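Local coordinates for KLTH0A00704p (Lachancea thermotolerans, PDB 4J2G), which probably acts in autophagy as the HORMA domain of Atg13, a module that mediates recruitment of PI 3-kinase, at residues R99-Q111 with S260-N272. The protein carries 1 engineered substitution. Residues are numbered along the deposited sequence; the frame is centred on the assembly and turned at random.
Sequences RLSPSQQVTLKDQ and SVSYRKDCDFHVN
Leu108 sets its CD1 methyl over the centre of the Phe269 ring, 3.7 Å from the centroid and 3° off the ring normal. This CH-pi contact lies on the tight face of an antiparallel strand pair. Val106 CG1 adds an apolar contact, 3.9 Å from Phe269 CD1. With Leu108 chi1 at 176°, CG stands anti to the backbone N, and chi2 near 58° carries CD1 over the ring. One step along the ladder, Thr107 and His270 form an antiparallel hydrogen-bonded pair, with His270 N 2.8 Å from Thr107 O. With an alanine at Phe269, Leu108 CD1 would probably lose the ring face it rests on and Val106 its aromatic neighbour. The other face is looser and more polar. Lys109 runs extended past the edge of the His270 imidazole, its CG 3.8 Å from His270 CD2. Past Lys109, water joins the segments: one molecule links Lys109 O to Asp266 OD1, and a second links Gln111 N to the same oxygen. Asp266 OD2 is hydrogen-bonded to Tyr229 OH. Strand 105-109 is the middle of a small three-stranded sheet, between strands 115-120 and 268-271. Phe269 also packs on Ile127 and Leu129 of strand 126-136, tying this sheet to the five-stranded one of the HORMA domain.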
loop_
_atom_site.group_PDB
_atom_site.type_symbol
_atom_site.label_atom_id
_atom_site.label_comp_id
_atom_site.label_asym_id
_atom_site.label_seq_id
_atom_site.Cartn_x
_atom_site.Cartn_y
_atom_site.Cartn_z
ATOM N N ARG A 99 16.495 -12.936 -0.244
ATOM C CA ARG A 99 17.060 -14.165 0.351
ATOM C C ARG A 99 16.909 -15.399 -0.510
ATOM O O ARG A 99 17.086 -16.527 -0.002
ATOM C CB ARG A 99 16.373 -14.468 1.690
ATOM C CG ARG A 99 16.501 -13.409 2.755
ATOM C CD ARG A 99 17.950 -13.196 3.156
ATOM N NE ARG A 99 18.062 -12.924 4.590
ATOM C CZ ARG A 99 18.184 -13.859 5.529
ATOM N NH1 ARG A 99 18.218 -15.149 5.201
ATOM N NH2 ARG A 99 18.273 -13.503 6.802
ATOM N N LEU A 100 16.505 -15.205 -1.772
ATOM C CA LEU A 100 16.367 -16.315 -2.728
ATOM C C LEU A 100 17.717 -16.752 -3.279
ATOM O O LEU A 100 18.504 -15.918 -3.720
ATOM C CB LEU A 100 15.521 -15.888 -3.924
ATOM C CG LEU A 100 14.031 -16.222 -4.049
ATOM C CD1 LEU A 100 13.373 -16.361 -2.704
ATOM C CD2 LEU A 100 13.289 -15.215 -4.923
ATOM N N SER A 101 17.949 -18.058 -3.308
ATOM C CA SER A 101 19.079 -18.626 -4.060
ATOM C C SER A 101 18.783 -18.653 -5.572
ATOM O O SER A 101 17.609 -18.649 -5.967
ATOM C CB SER A 101 19.395 -20.042 -3.560
ATOM O OG SER A 101 18.333 -20.931 -3.854
ATOM N N PRO A 102 19.845 -18.673 -6.417
ATOM C CA PRO A 102 19.799 -18.692 -7.891
ATOM C C PRO A 102 18.927 -19.749 -8.579
ATOM O O PRO A 102 18.518 -19.526 -9.726
ATOM C CB PRO A 102 21.262 -18.936 -8.272
ATOM C CG PRO A 102 22.036 -18.283 -7.185
ATOM C CD PRO A 102 21.226 -18.453 -5.930
ATOM N N SER A 103 18.675 -20.885 -7.925
ATOM C CA SER A 103 17.824 -21.954 -8.494
ATOM C C SER A 103 16.310 -21.861 -8.133
ATOM O O SER A 103 15.456 -22.573 -8.705
ATOM C CB SER A 103 18.338 -23.319 -8.044
ATOM O OG SER A 103 17.862 -23.641 -6.745
ATOM N N GLN A 104 15.993 -21.010 -7.160
ATOM C CA GLN A 104 14.600 -20.817 -6.706
ATOM C C GLN A 104 13.728 -20.051 -7.737
ATOM O O GLN A 104 14.081 -18.976 -8.204
ATOM C CB GLN A 104 14.594 -20.166 -5.322
ATOM C CG GLN A 104 15.079 -21.135 -4.251
ATOM C CD GLN A 104 15.081 -20.566 -2.832
ATOM O OE1 GLN A 104 15.710 -19.533 -2.543
ATOM N NE2 GLN A 104 14.442 -21.290 -1.920
ATOM N N GLN A 105 12.611 -20.658 -8.110
ATOM C CA GLN A 105 11.654 -20.090 -9.041
ATOM C C GLN A 105 10.461 -19.514 -8.220
ATOM O O GLN A 105 9.876 -20.223 -7.380
ATOM C CB GLN A 105 11.166 -21.237 -9.968
ATOM C CG GLN A 105 10.281 -20.882 -11.166
ATOM C CD GLN A 105 10.782 -19.713 -12.023
ATOM O OE1 GLN A 105 11.946 -19.675 -12.433
ATOM N NE2 GLN A 105 9.899 -18.781 -12.330
ATOM N N VAL A 106 10.098 -18.259 -8.479
ATOM C CA VAL A 106 8.798 -17.732 -8.024
ATOM C C VAL A 106 7.670 -17.961 -9.035
ATOM O O VAL A 106 7.723 -17.562 -10.191
ATOM C CB VAL A 106 8.884 -16.233 -7.685
ATOM C CG1 VAL A 106 7.530 -15.701 -7.191
ATOM C CG2 VAL A 106 9.950 -16.029 -6.634
ATOM N N THR A 107 6.682 -18.697 -8.611
ATOM C CA THR A 107 5.455 -18.785 -9.358
ATOM C C THR A 107 4.246 -18.080 -8.587
ATOM O O THR A 107 4.359 -17.765 -7.388
ATOM C CB THR A 107 5.037 -20.235 -9.581
ATOM O OG1 THR A 107 4.968 -20.907 -8.320
ATOM C CG2 THR A 107 5.971 -20.955 -10.552
ATOM N N LEU A 108 3.187 -17.842 -9.337
ATOM C CA LEU A 108 1.939 -17.243 -8.913
ATOM C C LEU A 108 0.840 -18.113 -9.471
ATOM O O LEU A 108 0.857 -18.432 -10.676
ATOM C CB LEU A 108 1.806 -15.839 -9.537
ATOM C CG LEU A 108 0.446 -15.106 -9.242
ATOM C CD1 LEU A 108 0.247 -14.958 -7.680
ATOM C CD2 LEU A 108 0.421 -13.703 -9.945
ATOM N N LYS A 109 -0.101 -18.501 -8.617
ATOM C CA LYS A 109 -1.266 -19.212 -9.061
ATOM C C LYS A 109 -2.457 -18.324 -9.248
ATOM O O LYS A 109 -2.699 -17.429 -8.429
ATOM C CB LYS A 109 -1.617 -20.314 -8.096
ATOM C CG LYS A 109 -0.642 -21.457 -8.013
ATOM C CD LYS A 109 -1.252 -22.646 -7.286
ATOM C CE LYS A 109 -0.347 -23.860 -7.423
ATOM N NZ LYS A 109 -1.012 -25.116 -6.971
ATOM N N ASP A 110 -3.206 -18.551 -10.320
ATOM C CA ASP A 110 -4.292 -17.695 -10.634
ATOM C C ASP A 110 -5.532 -18.146 -9.907
ATOM O O ASP A 110 -5.483 -19.027 -9.081
ATOM C CB ASP A 110 -4.540 -17.539 -12.142
ATOM C CG ASP A 110 -4.804 -18.852 -12.888
ATOM O OD1 ASP A 110 -5.274 -19.858 -12.287
ATOM O OD2 ASP A 110 -4.470 -18.873 -14.145
ATOM N N GLN A 111 -6.660 -17.580 -10.257
ATOM C CA GLN A 111 -7.884 -17.875 -9.467
ATOM C C GLN A 111 -8.330 -19.262 -9.847
ATOM O O GLN A 111 -9.115 -19.873 -9.173
ATOM C CB GLN A 111 -8.972 -16.860 -9.767
ATOM C CG GLN A 111 -10.127 -16.875 -8.783
ATOM C CD GLN A 111 -11.418 -16.379 -9.422
ATOM O OE1 GLN A 111 -11.702 -16.679 -10.600
ATOM N NE2 GLN A 111 -12.207 -15.609 -8.654
ATOM N N SER A 260 -6.850 5.982 -0.634
ATOM C CA SER A 260 -7.112 4.954 -1.652
ATOM C C SER A 260 -5.946 3.908 -1.707
ATOM O O SER A 260 -4.889 4.157 -1.171
ATOM C CB SER A 260 -7.279 5.617 -2.999
ATOM O OG SER A 260 -6.017 6.251 -3.295
ATOM N N VAL A 261 -6.180 2.734 -2.311
ATOM C CA VAL A 261 -5.167 1.688 -2.433
ATOM C C VAL A 261 -5.434 1.003 -3.757
ATOM O O VAL A 261 -6.561 0.713 -4.080
ATOM C CB VAL A 261 -5.148 0.655 -1.239
ATOM C CG1 VAL A 261 -6.467 -0.080 -1.143
ATOM C CG2 VAL A 261 -4.006 -0.386 -1.436
ATOM N N SER A 262 -4.382 0.800 -4.521
ATOM C CA SER A 262 -4.364 -0.082 -5.704
ATOM C C SER A 262 -3.559 -1.303 -5.350
ATOM O O SER A 262 -2.477 -1.166 -4.779
ATOM C CB SER A 262 -3.638 0.618 -6.824
ATOM O OG SER A 262 -4.506 1.647 -7.286
ATOM N N TYR A 263 -4.078 -2.486 -5.699
ATOM C CA TYR A 263 -3.452 -3.731 -5.342
ATOM C C TYR A 263 -3.552 -4.826 -6.422
ATOM O O TYR A 263 -4.517 -4.926 -7.125
ATOM C CB TYR A 263 -3.980 -4.235 -4.012
ATOM C CG TYR A 263 -5.476 -4.443 -4.002
ATOM C CD1 TYR A 263 -6.343 -3.378 -3.662
ATOM C CD2 TYR A 263 -6.024 -5.663 -4.280
ATOM C CE1 TYR A 263 -7.718 -3.552 -3.644
ATOM C CE2 TYR A 263 -7.419 -5.876 -4.247
ATOM C CZ TYR A 263 -8.254 -4.818 -3.903
ATOM O OH TYR A 263 -9.612 -5.018 -3.914
ATOM N N ARG A 264 -2.507 -5.625 -6.561
ATOM C CA ARG A 264 -2.551 -6.826 -7.378
ATOM C C ARG A 264 -3.624 -7.799 -6.834
ATOM O O ARG A 264 -3.546 -8.216 -5.681
ATOM C CB ARG A 264 -1.126 -7.427 -7.298
ATOM C CG ARG A 264 -0.876 -8.521 -8.295
ATOM C CD ARG A 264 0.533 -9.144 -8.100
ATOM N NE ARG A 264 1.587 -8.171 -8.321
ATOM C CZ ARG A 264 1.992 -7.714 -9.524
ATOM N NH1 ARG A 264 1.445 -8.106 -10.651
ATOM N NH2 ARG A 264 2.974 -6.836 -9.588
ATOM N N LYS A 265 -4.662 -8.094 -7.634
ATOM C CA LYS A 265 -5.704 -9.107 -7.329
ATOM C C LYS A 265 -5.230 -10.485 -6.898
ATOM O O LYS A 265 -5.839 -11.115 -6.053
ATOM C CB LYS A 265 -6.620 -9.334 -8.548
ATOM C CG LYS A 265 -7.517 -8.139 -8.950
ATOM C CD LYS A 265 -8.058 -8.347 -10.364
ATOM C CE LYS A 265 -9.322 -7.564 -10.580
ATOM N NZ LYS A 265 -9.687 -7.685 -12.011
ATOM N N ASP A 266 -4.159 -10.984 -7.512
ATOM C CA ASP A 266 -3.680 -12.293 -7.152
ATOM C C ASP A 266 -2.355 -12.235 -6.349
ATOM O O ASP A 266 -1.364 -11.647 -6.807
ATOM C CB ASP A 266 -3.428 -13.013 -8.474
ATOM C CG ASP A 266 -4.643 -13.063 -9.329
ATOM O OD1 ASP A 266 -5.343 -14.104 -9.203
ATOM O OD2 ASP A 266 -4.882 -12.101 -10.128
ATOM N N CYS A 267 -2.305 -12.919 -5.208
ATOM C CA CYS A 267 -1.100 -12.973 -4.387
ATOM C C CYS A 267 -0.810 -14.418 -3.967
ATOM O O CYS A 267 -0.130 -14.661 -3.000
ATOM C CB CYS A 267 -1.320 -12.166 -3.105
ATOM S SG CYS A 267 -1.455 -10.399 -3.340
ATOM N N ASP A 268 -1.359 -15.401 -4.661
ATOM C CA ASP A 268 -1.083 -16.756 -4.203
ATOM C C ASP A 268 0.287 -17.172 -4.800
ATOM O O ASP A 268 0.299 -17.906 -5.728
ATOM C CB ASP A 268 -2.225 -17.683 -4.644
ATOM C CG ASP A 268 -2.074 -19.121 -4.106
ATOM O OD1 ASP A 268 -1.265 -19.383 -3.214
ATOM O OD2 ASP A 268 -2.787 -20.002 -4.586
ATOM N N PHE A 269 1.375 -16.555 -4.324
ATOM C CA PHE A 269 2.785 -16.816 -4.709
ATOM C C PHE A 269 3.406 -18.047 -4.045
ATOM O O PHE A 269 3.026 -18.390 -2.925
ATOM C CB PHE A 269 3.659 -15.611 -4.347
ATOM C CG PHE A 269 3.404 -14.410 -5.205
ATOM C CD1 PHE A 269 3.971 -14.297 -6.484
ATOM C CD2 PHE A 269 2.575 -13.381 -4.754
ATOM C CE1 PHE A 269 3.725 -13.171 -7.299
ATOM C CE2 PHE A 269 2.337 -12.239 -5.559
ATOM C CZ PHE A 269 2.895 -12.138 -6.842
ATOM N N HIS A 270 4.352 -18.693 -4.744
ATOM C CA HIS A 270 4.971 -19.933 -4.302
ATOM C C HIS A 270 6.451 -19.845 -4.646
ATOM O O HIS A 270 6.889 -19.142 -5.568
ATOM C CB HIS A 270 4.272 -21.178 -4.904
ATOM C CG HIS A 270 2.874 -21.365 -4.397
ATOM N ND1 HIS A 270 2.596 -21.706 -3.093
ATOM C CD2 HIS A 270 1.673 -21.138 -4.981
ATOM C CE1 HIS A 270 1.286 -21.747 -2.908
ATOM N NE2 HIS A 270 0.702 -21.419 -4.043
ATOM N N VAL A 271 7.248 -20.482 -3.834
ATOM C CA VAL A 271 8.679 -20.494 -4.091
ATOM C C VAL A 271 9.123 -21.965 -4.156
ATOM O O VAL A 271 8.786 -22.775 -3.295
ATOM C CB VAL A 271 9.450 -19.694 -3.046
ATOM C CG1 VAL A 271 10.854 -19.427 -3.541
ATOM C CG2 VAL A 271 8.762 -18.349 -2.791
ATOM N N ASN A 272 9.817 -22.323 -5.228
ATOM C CA ASN A 272 10.266 -23.694 -5.365
ATOM C C ASN A 272 11.730 -23.891 -5.698
ATOM O O ASN A 272 12.168 -23.412 -6.729
ATOM C CB ASN A 272 9.351 -24.431 -6.318
ATOM C CG ASN A 272 8.088 -24.884 -5.622
ATOM O OD1 ASN A 272 8.128 -25.798 -4.801
ATOM N ND2 ASN A 272 6.972 -24.223 -5.901
HETATM O O HOH W 1 -4.874 -15.927 -7.295
HETATM O O HOH W 2 -6.646 -15.136 -11.337
#